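Local coordinates for protein ochratoxinase (Aspergillus niger, PDB 4C65) that removes C-terminal aromatic residues as a zinc-dependent carboxypeptidase of the amidohydrolase superfamily and hydrolyses ochratoxin A to ochratoxin alpha and L-phenylalanine, at residues M70-D75 and T110-L115; R99-A104 and V132-Y137; Y118-A123 and R198-I203; G64-H69 and N368-V373; I331-D336 and L345-A350. One frame throughout, in Å; residues are numbered along the deposited sequence.

Contact 1. Residues M70-D75 and T110-L115; sequences MHFGGD and TSYRDL
The carboxylate of Asp-114 is gripped by several groups. Its OD1 accepts the backbone N of Phe-72 at 2.9 Å, from well above the carboxylate plane, and also the N of Ala-116. OD2 is held by the hydroxyl of Ser-138. The Asp-114 CG stands anti to its own backbone N (chi1 171°), which carries the carboxylate across to the chain that leaves Met-70. Phe-72 CD1 lies 3.4 Å from Asp-114 CG, with the ring and carboxylate planes 47° apart.

One parallel bridge, Met-70 beside Asp-114, joins the backbones. Met-70 N donates to Arg-113 O (2.9 Å), and Leu-115 N donates to Met-70 O (2.8 Å). Met-70 folds back over Tyr-112 by bends at chi2 and chi3. Its CG makes a CH-pi contact 3.7 Å from the Tyr-112 ring centroid. SD lies over the same ring at 4.2 Å from the centroid, a Met-aromatic contact. The CE methyl reaches the phenol end, 3.5 Å from Tyr-112 CZ. Phe-72 CZ comes to the edge of this ring instead. The Tyr-112 hydroxyl is bonded to Gly-340 N.

His-71, between Met-70 and Phe-72 in the chain, binds the first zinc, and Leu-115 O receives a bond from the zinc-bridging Lys-204. Parallel pairing at the strand ends beside a histidine metal ligand is typical of the amidohydrolase TIM barrel, whose metal site lies at the C-terminal ends of the strands.

Contact 2. Residues R99-A104 and V132-Y137; sequences RGCWEA and VGPNVY
The helix 90-106 passes the chain that leads into strand 135-138, with Cys-101 CA and Gly-133 CA only 4.4 Å apart. The helix packs on the loop that leads into this strand of the TIM barrel. The helix precedes strand 109-114, and strand 135-138 is the parallel neighbour of that strand. No hydrogen bond joins the two segments. A CA-H...O contact runs from Gly-133 CA to Cys-101 O, 3.5 Å long. Gly-133 is almost fully extended (phi 178°, psi -176°). It has no side chain where the helix comes closest.

Cys-101 touches through its CB, which rests 3.4 Å from Val-132 O. The side chain also meets Phe-72. On the far side of the helix, Arg-99 forms a salt bridge with Glu-103. Arg-99 and Trp-102 also face a neighbouring subunit: Arg-99 makes a cation-pi contact with Trp-429 of that subunit, and Trp-102 meets the same tryptophan edge-to-face. Further along, the ring of Pro-134 lies against the helix. Its CD is 3.7 Å from Cys-101 O, and its CG meets the CB methyl of Ala-104 at 3.8 Å.

Contact 3. Residues Y118-A123 and R198-I203; sequences YGCEVA and RGAKVI
Glu-121 and Arg-198 are brought together by their bends. The Glu-121 chain turns at chi2 (73°), and its carboxylate comes round to Arg-198. Arg-198 has an almost eclipsed chi1 (2°), an unusual and possibly strained value, and bends at chi3. Two nitrogens grip the two oxygens of Glu-121 side-on in a salt bridge. Arg-198 NE donates to OE2 of Glu-121 at 2.8 Å, on the syn side. Arg-198 NH2 donates to OE1 of Glu-121 at 2.9 Å, a nearly straight bond met from above the carboxylate plane. Both oxygens lie close to the guanidinium plane. The third nitrogen, Arg-198 NH1, is bonded to Gly-177 O. A water donates to both Glu-121 OE2 and Arg-198 O, a second link between the segments.

Beside the salt bridge, Cys-120 packs on the backbone. Its CB is 3.2 Å from Arg-198 O, and its SG is 3.5 Å from Ala-200 N. Glu-121 O also accepts from Ser-92 OG of a neighbouring subunit. Gly-199 has positive phi and ends helix 185-198 with a Schellman motif. The contact joins the first turn of helix 119-127 to the C-terminal turn of helix 185-198, in the helical layer around the TIM barrel.

Contact 4. Residues G64-H69 and N368-V373; sequences GLWDCH and NAPLSV
The indole of Trp-66 has Ala-369 and Pro-370 over one face. Ser-111 of strand 109-114 lies over the opposite face. Pro-370 CA makes a CH-pi contact 3.9 Å from the centroid of the six-membered ring, 22° off its normal. The Pro-370 ring crosses the indole at about a right angle, and its CG meets Trp-66 CZ2 at 3.7 Å. Val-373 CG2 comes to the edge of the indole, 4.3 Å from Trp-66 CH2. Ser-372 OG is 3.6 Å from Trp-66 CZ3. The ring of Tyr-137 also meets Trp-66, with the two planes near 15°.

Cys-68 SG lies 3.5 Å from Ser-372 OG and 3.6 Å from Ala-369 O. The Ser-372 OG sits between its own backbone N and carbonyl carbon (chi1 73°). From there it turns back and donates to Ala-369 O at 2.6 Å. Ala-369 O also accepts Ser-372 N, so two bonds from one residue hold it within the 3-10 turn.

The chain turns a corner at Cys-68. Asp-67 OD1 accepts His-69 N at 3.0 Å, an Asx turn that leads into His-69, a ligand of the first zinc. Strand 60-67 leading into the His-x-His metal pair, here His-69 and His-71, is characteristic of the amidohydrolase TIM barrel.

Contact 5. Residues I331-D336 and L345-A350; sequences IALGTD and LELQFA
Within 345-350, Glu-346 is the first residue to press on 331-336. Its CG stands anti to the backbone N (chi1 -167°), and the chain then bends at chi2. This lays the carboxylate against the backbone of Gly-334, with Glu-346 CD 3.0 Å from Gly-334 O. Two acceptors meet here, and no hydrogen bond joins them. A water bridges instead: it accepts from Gly-334 N at 2.8 Å and donates to Glu-346 OE2 at 2.8 Å. The carboxylate is further held by Ser-289 OG at OE1 and Arg-288 N at OE2. Glu-346 CB lies 3.7 Å from Thr-335 OG1, whose approach to Asp-67 OD2 is doubtfully short.

Leu-347 comes next. Its CD2 meets Leu-333 CD1 at 3.5 Å, the two side chains crossing at about a right angle. One turn on from Glu-346, the Ala-350 CB methyl touches the other branch of Leu-333, CD2, at 3.9 Å. The leucine is thus held between two positions of the helix.

The 331-336 chain ends at the active-site Asp-336. Around the contact, Tyr-321 of helix 304-327 packs on Leu-333 and Ala-350. Helix 358-365 covers Leu-333, Leu-347 and Ala-350, and helix 288-297 reaches Thr-335. Strand 331-332 runs parallel to its neighbour, strand 283-285.

How the contacts relate
From the N terminus, strand 60-67 opens contact 4, which closes only at 368-373. Contacts 1, 2, 3 and 5 all nest inside that long loop. Contact 1 opens at 70-75 and closes at 110-115. Contact 2 opens at 99-104, before contact 1 closes, so the two cross. Contact 3 opens at 118-123 and closes at 198-203; it crosses contact 2 but follows contact 1. Contact 5 comes later, a short loop from 331-336 to 345-350. Contacts 1, 2 and 4 meet through neighbouring strands of one sheet. Contact 3 adds the outer helices. Contacts 1, 4 and 5 bring His-71, His-69 and Asp-336 to the same active site.

Contact 1. Residues M70-D75 and T110-L115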
# COMPACT_ATOMS: atom_id res chain seq x y z
N MET A 70 22.67 -1.81 28.57
CA MET A 70 22.92 -2.93 27.67
C MET A 70 22.10 -2.73 26.41
O MET A 70 21.17 -1.95 26.39
CB MET A 70 22.53 -4.24 28.35
CG MET A 70 23.25 -4.52 29.67
SD MET A 70 25.04 -4.50 29.52
CE MET A 70 25.25 -5.99 28.54
N HIS A 71 22.48 -3.40 25.33
CA HIS A 71 21.67 -3.40 24.14
C HIS A 71 21.53 -4.82 23.60
O HIS A 71 22.51 -5.48 23.31
CB HIS A 71 22.16 -2.41 23.08
CG HIS A 71 23.60 -2.56 22.70
ND1 HIS A 71 24.55 -1.60 23.00
CD2 HIS A 71 24.26 -3.53 22.02
CE1 HIS A 71 25.73 -1.99 22.54
NE2 HIS A 71 25.58 -3.16 21.95
N PHE A 72 20.29 -5.28 23.52
CA PHE A 72 19.99 -6.63 23.16
C PHE A 72 19.86 -6.71 21.65
O PHE A 72 18.77 -6.85 21.10
CB PHE A 72 18.70 -7.08 23.85
CG PHE A 72 18.91 -7.63 25.24
CD1 PHE A 72 19.47 -6.85 26.23
CD2 PHE A 72 18.51 -8.91 25.56
CE1 PHE A 72 19.66 -7.35 27.51
CE2 PHE A 72 18.69 -9.41 26.83
CZ PHE A 72 19.26 -8.62 27.82
N GLY A 73 21.00 -6.63 20.99
CA GLY A 73 21.05 -6.57 19.53
C GLY A 73 21.19 -7.91 18.85
O GLY A 73 20.41 -8.24 17.96
N GLY A 74 22.19 -8.68 19.27
CA GLY A 74 22.50 -10.01 18.67
C GLY A 74 22.84 -10.01 17.19
O GLY A 74 22.62 -11.00 16.52
N ASP A 75 23.39 -8.89 16.72
CA ASP A 75 23.57 -8.62 15.29
C ASP A 75 24.46 -9.65 14.64
O ASP A 75 25.36 -10.18 15.27
CB ASP A 75 24.17 -7.21 15.06
CG ASP A 75 23.35 -6.10 15.71
OD1 ASP A 75 23.23 -6.06 16.97
OD2 ASP A 75 22.82 -5.23 14.98
N THR A 110 22.80 -10.19 37.65
CA THR A 110 21.46 -10.69 37.81
C THR A 110 20.36 -9.73 37.31
O THR A 110 19.19 -10.08 37.28
CB THR A 110 21.20 -11.09 39.27
OG1 THR A 110 21.39 -9.97 40.13
CG2 THR A 110 22.16 -12.19 39.69
N SER A 111 20.76 -8.52 36.93
CA SER A 111 19.85 -7.58 36.29
C SER A 111 20.57 -6.79 35.21
O SER A 111 21.71 -6.38 35.38
CB SER A 111 19.22 -6.61 37.32
OG SER A 111 18.26 -7.26 38.16
N TYR A 112 19.85 -6.58 34.11
CA TYR A 112 20.29 -5.79 32.99
C TYR A 112 19.17 -4.80 32.60
O TYR A 112 18.02 -5.16 32.56
CB TYR A 112 20.49 -6.70 31.79
CG TYR A 112 21.86 -7.31 31.55
CD1 TYR A 112 22.98 -6.94 32.28
CD2 TYR A 112 22.03 -8.22 30.50
CE1 TYR A 112 24.22 -7.50 31.98
CE2 TYR A 112 23.26 -8.76 30.20
CZ TYR A 112 24.35 -8.41 30.95
OH TYR A 112 25.56 -8.96 30.62
N ARG A 113 19.55 -3.55 32.33
CA ARG A 113 18.67 -2.61 31.66
C ARG A 113 19.06 -2.51 30.19
O ARG A 113 20.12 -1.96 29.86
CB ARG A 113 18.68 -1.23 32.33
CG ARG A 113 17.54 -0.33 31.86
CD ARG A 113 17.56 1.03 32.54
NE ARG A 113 18.78 1.77 32.25
CZ ARG A 113 18.94 3.08 32.40
NH1 ARG A 113 17.95 3.85 32.84
NH2 ARG A 113 20.11 3.64 32.11
N ASP A 114 18.22 -3.10 29.35
CA ASP A 114 18.35 -3.07 27.90
C ASP A 114 17.79 -1.74 27.40
O ASP A 114 16.64 -1.42 27.69
CB ASP A 114 17.55 -4.23 27.30
CG ASP A 114 17.43 -4.17 25.82
OD1 ASP A 114 18.39 -3.74 25.14
OD2 ASP A 114 16.40 -4.62 25.31
N LEU A 115 18.57 -1.01 26.62
CA LEU A 115 18.16 0.31 26.14
C LEU A 115 17.99 0.41 24.62
O LEU A 115 17.65 1.48 24.09
CB LEU A 115 19.15 1.35 26.63
CG LEU A 115 19.15 1.57 28.14
CD1 LEU A 115 20.19 2.62 28.50
CD2 LEU A 115 17.76 2.00 28.63

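Contact 2. Residues R99-A104 and V132-Y137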
# COMPACT_ATOMS: atom_id res chain seq x y z
N ARG A 99 23.15 -16.91 24.48
CA ARG A 99 24.51 -17.09 24.95
C ARG A 99 24.91 -15.92 25.84
O ARG A 99 25.42 -16.11 26.91
CB ARG A 99 25.49 -17.21 23.79
CG ARG A 99 26.94 -17.33 24.22
CD ARG A 99 27.20 -18.66 24.92
NE ARG A 99 28.60 -18.87 25.28
CZ ARG A 99 29.54 -19.30 24.46
NH1 ARG A 99 29.27 -19.58 23.20
NH2 ARG A 99 30.78 -19.44 24.92
N GLY A 100 24.65 -14.71 25.35
CA GLY A 100 24.96 -13.49 26.06
C GLY A 100 24.36 -13.45 27.45
O GLY A 100 25.04 -13.16 28.41
N CYS A 101 23.08 -13.79 27.55
CA CYS A 101 22.39 -13.84 28.82
C CYS A 101 22.95 -14.93 29.75
O CYS A 101 23.03 -14.72 30.98
CB CYS A 101 20.92 -14.06 28.60
SG CYS A 101 20.13 -12.60 27.93
N TRP A 102 23.32 -16.07 29.19
CA TRP A 102 23.94 -17.12 29.99
C TRP A 102 25.25 -16.64 30.58
O TRP A 102 25.52 -16.83 31.78
CB TRP A 102 24.21 -18.36 29.12
CG TRP A 102 24.74 -19.51 29.90
CD1 TRP A 102 24.02 -20.45 30.56
CD2 TRP A 102 26.12 -19.82 30.14
NE1 TRP A 102 24.85 -21.30 31.22
CE2 TRP A 102 26.15 -20.95 30.96
CE3 TRP A 102 27.32 -19.25 29.73
CZ2 TRP A 102 27.35 -21.54 31.38
CZ3 TRP A 102 28.49 -19.82 30.14
CH2 TRP A 102 28.51 -20.95 30.96
N GLU A 103 26.05 -16.00 29.74
CA GLU A 103 27.35 -15.50 30.14
C GLU A 103 27.20 -14.44 31.23
O GLU A 103 27.96 -14.40 32.20
CB GLU A 103 28.07 -14.90 28.94
CG GLU A 103 28.57 -15.85 27.86
CD GLU A 103 29.69 -16.77 28.28
OE1 GLU A 103 30.31 -16.48 29.32
OE2 GLU A 103 29.99 -17.77 27.55
N ALA A 104 26.22 -13.57 31.07
CA ALA A 104 25.98 -12.49 32.06
C ALA A 104 25.77 -13.06 33.45
O ALA A 104 26.31 -12.57 34.42
CB ALA A 104 24.76 -11.67 31.64
N VAL A 132 18.29 -19.08 30.42
CA VAL A 132 18.62 -18.44 31.65
C VAL A 132 19.19 -17.06 31.37
O VAL A 132 19.77 -16.81 30.30
CB VAL A 132 19.76 -19.34 32.23
CG1 VAL A 132 20.67 -18.61 33.20
CG2 VAL A 132 19.25 -20.66 32.81
N GLY A 133 19.05 -16.13 32.31
CA GLY A 133 19.69 -14.84 32.17
C GLY A 133 19.36 -13.93 33.33
O GLY A 133 18.68 -14.34 34.27
N PRO A 134 19.82 -12.67 33.26
CA PRO A 134 19.43 -11.71 34.28
C PRO A 134 17.97 -11.30 34.15
O PRO A 134 17.32 -11.60 33.14
CB PRO A 134 20.31 -10.50 34.00
CG PRO A 134 21.26 -10.92 32.93
CD PRO A 134 20.73 -12.12 32.26
N ASN A 135 17.44 -10.68 35.20
CA ASN A 135 16.24 -9.92 35.08
C ASN A 135 16.49 -8.90 34.01
O ASN A 135 17.50 -8.17 34.07
CB ASN A 135 15.92 -9.22 36.39
CG ASN A 135 15.50 -10.20 37.47
OD1 ASN A 135 14.43 -10.77 37.39
ND2 ASN A 135 16.32 -10.36 38.49
N VAL A 136 15.62 -8.84 33.01
CA VAL A 136 15.77 -7.87 31.94
C VAL A 136 14.71 -6.78 32.06
O VAL A 136 13.52 -7.05 32.09
CB VAL A 136 15.68 -8.55 30.56
CG1 VAL A 136 15.78 -7.51 29.44
CG2 VAL A 136 16.78 -9.59 30.41
N TYR A 137 15.16 -5.53 32.18
CA TYR A 137 14.28 -4.39 32.08
C TYR A 137 14.62 -3.72 30.77
O TYR A 137 15.70 -3.13 30.62
CB TYR A 137 14.49 -3.43 33.26
CG TYR A 137 14.32 -4.08 34.58
CD1 TYR A 137 15.35 -4.78 35.15
CD2 TYR A 137 13.13 -3.98 35.26
CE1 TYR A 137 15.20 -5.40 36.38
CE2 TYR A 137 12.96 -4.59 36.49
CZ TYR A 137 14.00 -5.31 37.05
OH TYR A 137 13.83 -5.91 38.27

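Contact 3. Residues Y118-A123 and R198-I203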
# COMPACT_ATOMS: atom_id res chain seq x y z
N TYR A 118 15.97 -6.35 21.69
CA TYR A 118 14.95 -7.38 21.80
C TYR A 118 14.84 -7.92 23.22
O TYR A 118 14.48 -9.08 23.42
CB TYR A 118 15.31 -8.51 20.83
CG TYR A 118 15.34 -8.11 19.39
CD1 TYR A 118 14.20 -7.64 18.76
CD2 TYR A 118 16.52 -8.16 18.66
CE1 TYR A 118 14.22 -7.24 17.44
CE2 TYR A 118 16.55 -7.80 17.33
CZ TYR A 118 15.40 -7.35 16.71
OH TYR A 118 15.41 -6.97 15.38
N GLY A 119 15.17 -7.10 24.21
CA GLY A 119 15.13 -7.52 25.60
C GLY A 119 13.78 -8.03 26.03
O GLY A 119 13.67 -8.97 26.79
N CYS A 120 12.73 -7.35 25.59
CA CYS A 120 11.37 -7.74 25.96
C CYS A 120 11.06 -9.11 25.41
O CYS A 120 10.45 -9.95 26.08
CB CYS A 120 10.36 -6.78 25.37
SG CYS A 120 10.41 -5.12 26.04
N GLU A 121 11.46 -9.32 24.16
CA GLU A 121 11.17 -10.57 23.46
C GLU A 121 12.01 -11.75 24.01
O GLU A 121 11.52 -12.87 24.14
CB GLU A 121 11.41 -10.40 21.96
CG GLU A 121 10.38 -9.50 21.26
CD GLU A 121 10.52 -8.00 21.56
OE1 GLU A 121 11.65 -7.50 21.76
OE2 GLU A 121 9.47 -7.34 21.57
N VAL A 122 13.27 -11.47 24.33
CA VAL A 122 14.16 -12.48 24.91
C VAL A 122 13.77 -12.78 26.35
O VAL A 122 13.84 -13.95 26.79
CB VAL A 122 15.62 -12.06 24.79
CG1 VAL A 122 16.54 -12.99 25.57
CG2 VAL A 122 16.06 -12.03 23.32
N ALA A 123 13.35 -11.75 27.11
CA ALA A 123 12.92 -11.97 28.52
C ALA A 123 11.85 -13.05 28.62
O ALA A 123 11.82 -13.82 29.57
CB ALA A 123 12.42 -10.69 29.14
N ARG A 198 5.17 -4.14 24.08
CA ARG A 198 6.09 -5.31 24.09
C ARG A 198 6.53 -5.65 25.50
O ARG A 198 7.16 -6.67 25.72
CB ARG A 198 7.29 -5.20 23.06
CG ARG A 198 7.25 -3.91 22.34
CD ARG A 198 8.29 -3.70 21.32
NE ARG A 198 9.47 -4.52 21.20
CZ ARG A 198 10.57 -4.10 20.59
NH1 ARG A 198 10.63 -2.87 20.07
NH2 ARG A 198 11.62 -4.88 20.47
N GLY A 199 6.13 -4.86 26.49
CA GLY A 199 6.52 -5.11 27.88
C GLY A 199 7.66 -4.25 28.40
O GLY A 199 8.26 -4.57 29.43
N ALA A 200 7.96 -3.17 27.70
CA ALA A 200 9.07 -2.33 28.12
C ALA A 200 8.86 -1.82 29.55
O ALA A 200 7.77 -1.41 29.92
CB ALA A 200 9.24 -1.17 27.16
N LYS A 201 9.92 -1.91 30.34
CA LYS A 201 9.90 -1.45 31.72
C LYS A 201 10.69 -0.15 31.88
O LYS A 201 10.81 0.38 32.97
CB LYS A 201 10.43 -2.54 32.64
CG LYS A 201 9.34 -3.53 32.99
CD LYS A 201 9.91 -4.76 33.66
CE LYS A 201 8.85 -5.88 33.78
NZ LYS A 201 8.99 -6.65 35.04
N VAL A 202 11.21 0.36 30.78
CA VAL A 202 11.77 1.68 30.76
C VAL A 202 11.55 2.25 29.37
O VAL A 202 11.27 1.50 28.43
CB VAL A 202 13.26 1.65 31.16
CG1 VAL A 202 14.12 0.94 30.12
CG2 VAL A 202 13.79 3.07 31.40
N ILE A 203 11.67 3.58 29.22
CA ILE A 203 11.67 4.19 27.89
C ILE A 203 13.00 4.88 27.63
O ILE A 203 13.53 5.59 28.48
CB ILE A 203 10.49 5.18 27.69
CG1 ILE A 203 9.16 4.47 27.84
CG2 ILE A 203 10.55 5.84 26.30
CD1 ILE A 203 8.89 3.39 26.82
O HOH W 1 7.84 -8.78 23.75

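Contact 4. Residues G64-H69 and N368-V373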
# COMPACT_ATOMS: atom_id res chain seq x y z
N GLY A 64 23.68 -9.32 43.68
CA GLY A 64 23.89 -9.52 42.24
C GLY A 64 24.08 -8.18 41.52
O GLY A 64 23.47 -7.18 41.90
N LEU A 65 24.94 -8.18 40.51
CA LEU A 65 25.33 -6.95 39.84
C LEU A 65 24.32 -6.53 38.77
O LEU A 65 23.71 -7.38 38.12
CB LEU A 65 26.70 -7.13 39.20
CG LEU A 65 27.86 -7.27 40.17
CD1 LEU A 65 29.04 -7.91 39.46
CD2 LEU A 65 28.22 -5.90 40.73
N TRP A 66 24.17 -5.22 38.61
CA TRP A 66 23.36 -4.62 37.55
C TRP A 66 24.28 -3.98 36.51
O TRP A 66 25.34 -3.47 36.83
CB TRP A 66 22.51 -3.50 38.07
CG TRP A 66 21.26 -3.90 38.76
CD1 TRP A 66 21.15 -4.61 39.90
CD2 TRP A 66 19.93 -3.50 38.41
NE1 TRP A 66 19.83 -4.74 40.25
CE2 TRP A 66 19.06 -4.07 39.35
CE3 TRP A 66 19.39 -2.74 37.37
CZ2 TRP A 66 17.69 -3.92 39.27
CZ3 TRP A 66 18.02 -2.58 37.32
CH2 TRP A 66 17.19 -3.16 38.27
N ASP A 67 23.88 -4.06 35.24
CA ASP A 67 24.37 -3.13 34.26
C ASP A 67 23.19 -2.39 33.69
O ASP A 67 22.23 -3.01 33.21
CB ASP A 67 25.17 -3.81 33.17
CG ASP A 67 26.02 -2.81 32.39
OD1 ASP A 67 25.44 -2.08 31.53
OD2 ASP A 67 27.23 -2.75 32.67
N CYS A 68 23.27 -1.06 33.75
CA CYS A 68 22.15 -0.22 33.39
C CYS A 68 22.19 0.31 31.97
O CYS A 68 21.37 1.16 31.60
CB CYS A 68 22.07 0.94 34.37
SG CYS A 68 21.82 0.38 36.07
N HIS A 69 23.13 -0.16 31.17
CA HIS A 69 23.18 0.23 29.78
C HIS A 69 23.60 -0.91 28.85
O HIS A 69 24.73 -0.96 28.40
CB HIS A 69 24.09 1.43 29.57
CG HIS A 69 23.82 2.15 28.28
ND1 HIS A 69 23.62 3.51 28.23
CD2 HIS A 69 23.62 1.70 27.02
CE1 HIS A 69 23.36 3.87 26.98
NE2 HIS A 69 23.35 2.79 26.23
N ASN A 368 22.16 1.34 43.87
CA ASN A 368 21.64 2.47 43.11
C ASN A 368 21.02 2.05 41.81
O ASN A 368 20.20 2.76 41.26
CB ASN A 368 22.75 3.47 42.79
CG ASN A 368 23.19 4.28 44.00
OD1 ASN A 368 22.53 4.32 45.03
ND2 ASN A 368 24.32 4.94 43.85
N ALA A 369 21.44 0.90 41.31
CA ALA A 369 21.12 0.50 39.94
C ALA A 369 19.62 0.38 39.62
O ALA A 369 19.20 0.78 38.54
CB ALA A 369 21.82 -0.79 39.61
N PRO A 370 18.81 -0.16 40.54
CA PRO A 370 17.39 -0.19 40.23
C PRO A 370 16.71 1.18 40.04
O PRO A 370 15.62 1.24 39.45
CB PRO A 370 16.76 -0.92 41.42
CG PRO A 370 17.89 -1.57 42.14
CD PRO A 370 19.12 -0.78 41.84
N LEU A 371 17.33 2.26 40.51
CA LEU A 371 16.83 3.62 40.22
C LEU A 371 16.76 3.85 38.71
O LEU A 371 15.95 4.64 38.22
CB LEU A 371 17.70 4.69 40.85
CG LEU A 371 17.75 4.73 42.37
CD1 LEU A 371 18.85 5.68 42.81
CD2 LEU A 371 16.40 5.16 42.95
N SER A 372 17.56 3.07 37.99
CA SER A 372 17.56 3.12 36.53
C SER A 372 16.22 2.79 35.87
O SER A 372 16.03 3.15 34.70
CB SER A 372 18.65 2.19 35.96
OG SER A 372 18.30 0.82 36.08
N VAL A 373 15.33 2.09 36.59
CA VAL A 373 14.01 1.72 36.05
C VAL A 373 12.88 2.25 36.90
O VAL A 373 11.73 1.91 36.68
CB VAL A 373 13.86 0.20 35.82
CG1 VAL A 373 14.95 -0.30 34.88
CG2 VAL A 373 13.89 -0.57 37.12

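Contact 5. Residues I331-D336 and L345-A350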
# COMPACT_ATOMS: atom_id res chain seq x y z
N ILE A 331 24.71 7.88 41.10
CA ILE A 331 25.30 7.25 39.95
C ILE A 331 24.99 5.77 39.91
O ILE A 331 24.92 5.11 40.94
CB ILE A 331 26.82 7.49 39.96
CG1 ILE A 331 27.08 8.98 39.76
CG2 ILE A 331 27.53 6.73 38.84
CD1 ILE A 331 28.27 9.46 40.51
N ALA A 332 24.78 5.26 38.70
CA ALA A 332 24.72 3.82 38.48
C ALA A 332 25.62 3.49 37.31
O ALA A 332 26.02 4.38 36.54
CB ALA A 332 23.31 3.36 38.22
N LEU A 333 25.99 2.22 37.20
CA LEU A 333 26.96 1.80 36.20
C LEU A 333 26.29 1.15 34.99
O LEU A 333 25.36 0.36 35.13
CB LEU A 333 27.99 0.81 36.79
CG LEU A 333 28.86 1.35 37.91
CD1 LEU A 333 29.98 0.38 38.21
CD2 LEU A 333 29.45 2.71 37.58
N GLY A 334 26.80 1.51 33.81
CA GLY A 334 26.36 0.95 32.55
C GLY A 334 27.54 0.92 31.64
O GLY A 334 28.41 1.77 31.72
N THR A 335 27.55 -0.06 30.74
CA THR A 335 28.71 -0.34 29.89
C THR A 335 28.51 0.06 28.43
O THR A 335 29.46 0.44 27.73
CB THR A 335 29.04 -1.84 29.99
OG1 THR A 335 29.22 -2.17 31.37
CG2 THR A 335 30.33 -2.17 29.25
N ASP A 336 27.26 -0.02 27.97
CA ASP A 336 26.88 0.16 26.58
C ASP A 336 27.48 -0.96 25.74
O ASP A 336 28.32 -0.73 24.87
CB ASP A 336 27.29 1.53 26.06
CG ASP A 336 26.50 1.95 24.82
OD1 ASP A 336 25.87 1.12 24.15
OD2 ASP A 336 26.52 3.15 24.52
N LEU A 345 34.47 -4.29 33.52
CA LEU A 345 35.35 -3.16 33.26
C LEU A 345 34.79 -1.83 33.76
O LEU A 345 35.55 -0.91 34.10
CB LEU A 345 35.61 -3.02 31.77
CG LEU A 345 36.70 -3.82 31.07
CD1 LEU A 345 36.95 -3.26 29.68
CD2 LEU A 345 38.01 -3.76 31.84
N GLU A 346 33.47 -1.68 33.72
CA GLU A 346 32.86 -0.42 34.10
C GLU A 346 33.11 -0.13 35.58
O GLU A 346 33.22 1.04 35.98
CB GLU A 346 31.37 -0.44 33.79
CG GLU A 346 30.71 0.93 33.84
CD GLU A 346 31.25 1.90 32.80
OE1 GLU A 346 31.83 1.46 31.79
OE2 GLU A 346 31.06 3.12 33.00
N LEU A 347 33.19 -1.19 36.39
CA LEU A 347 33.51 -1.03 37.81
C LEU A 347 34.94 -0.51 37.96
O LEU A 347 35.19 0.38 38.76
CB LEU A 347 33.32 -2.34 38.58
CG LEU A 347 31.87 -2.73 38.84
CD1 LEU A 347 31.72 -4.23 38.81
CD2 LEU A 347 31.36 -2.20 40.17
N GLN A 348 35.85 -1.09 37.19
CA GLN A 348 37.22 -0.64 37.16
C GLN A 348 37.31 0.86 36.81
O GLN A 348 38.00 1.61 37.48
CB GLN A 348 38.00 -1.44 36.14
CG GLN A 348 39.40 -0.93 35.93
CD GLN A 348 40.24 -1.82 35.04
OE1 GLN A 348 40.06 -3.04 34.97
NE2 GLN A 348 41.23 -1.22 34.41
N PHE A 349 36.55 1.28 35.81
CA PHE A 349 36.59 2.66 35.40
C PHE A 349 35.94 3.58 36.40
O PHE A 349 36.38 4.71 36.56
CB PHE A 349 35.97 2.85 34.00
CG PHE A 349 36.68 2.08 32.91
CD1 PHE A 349 38.06 2.06 32.84
CD2 PHE A 349 35.95 1.39 31.95
CE1 PHE A 349 38.70 1.36 31.84
CE2 PHE A 349 36.59 0.68 30.95
CZ PHE A 349 37.96 0.67 30.89
N ALA A 350 34.90 3.11 37.09
CA ALA A 350 34.30 3.89 38.17
C ALA A 350 35.34 4.27 39.23
O ALA A 350 35.36 5.40 39.73
CB ALA A 350 33.17 3.11 38.80
O HOH W 2 28.53 3.69 33.97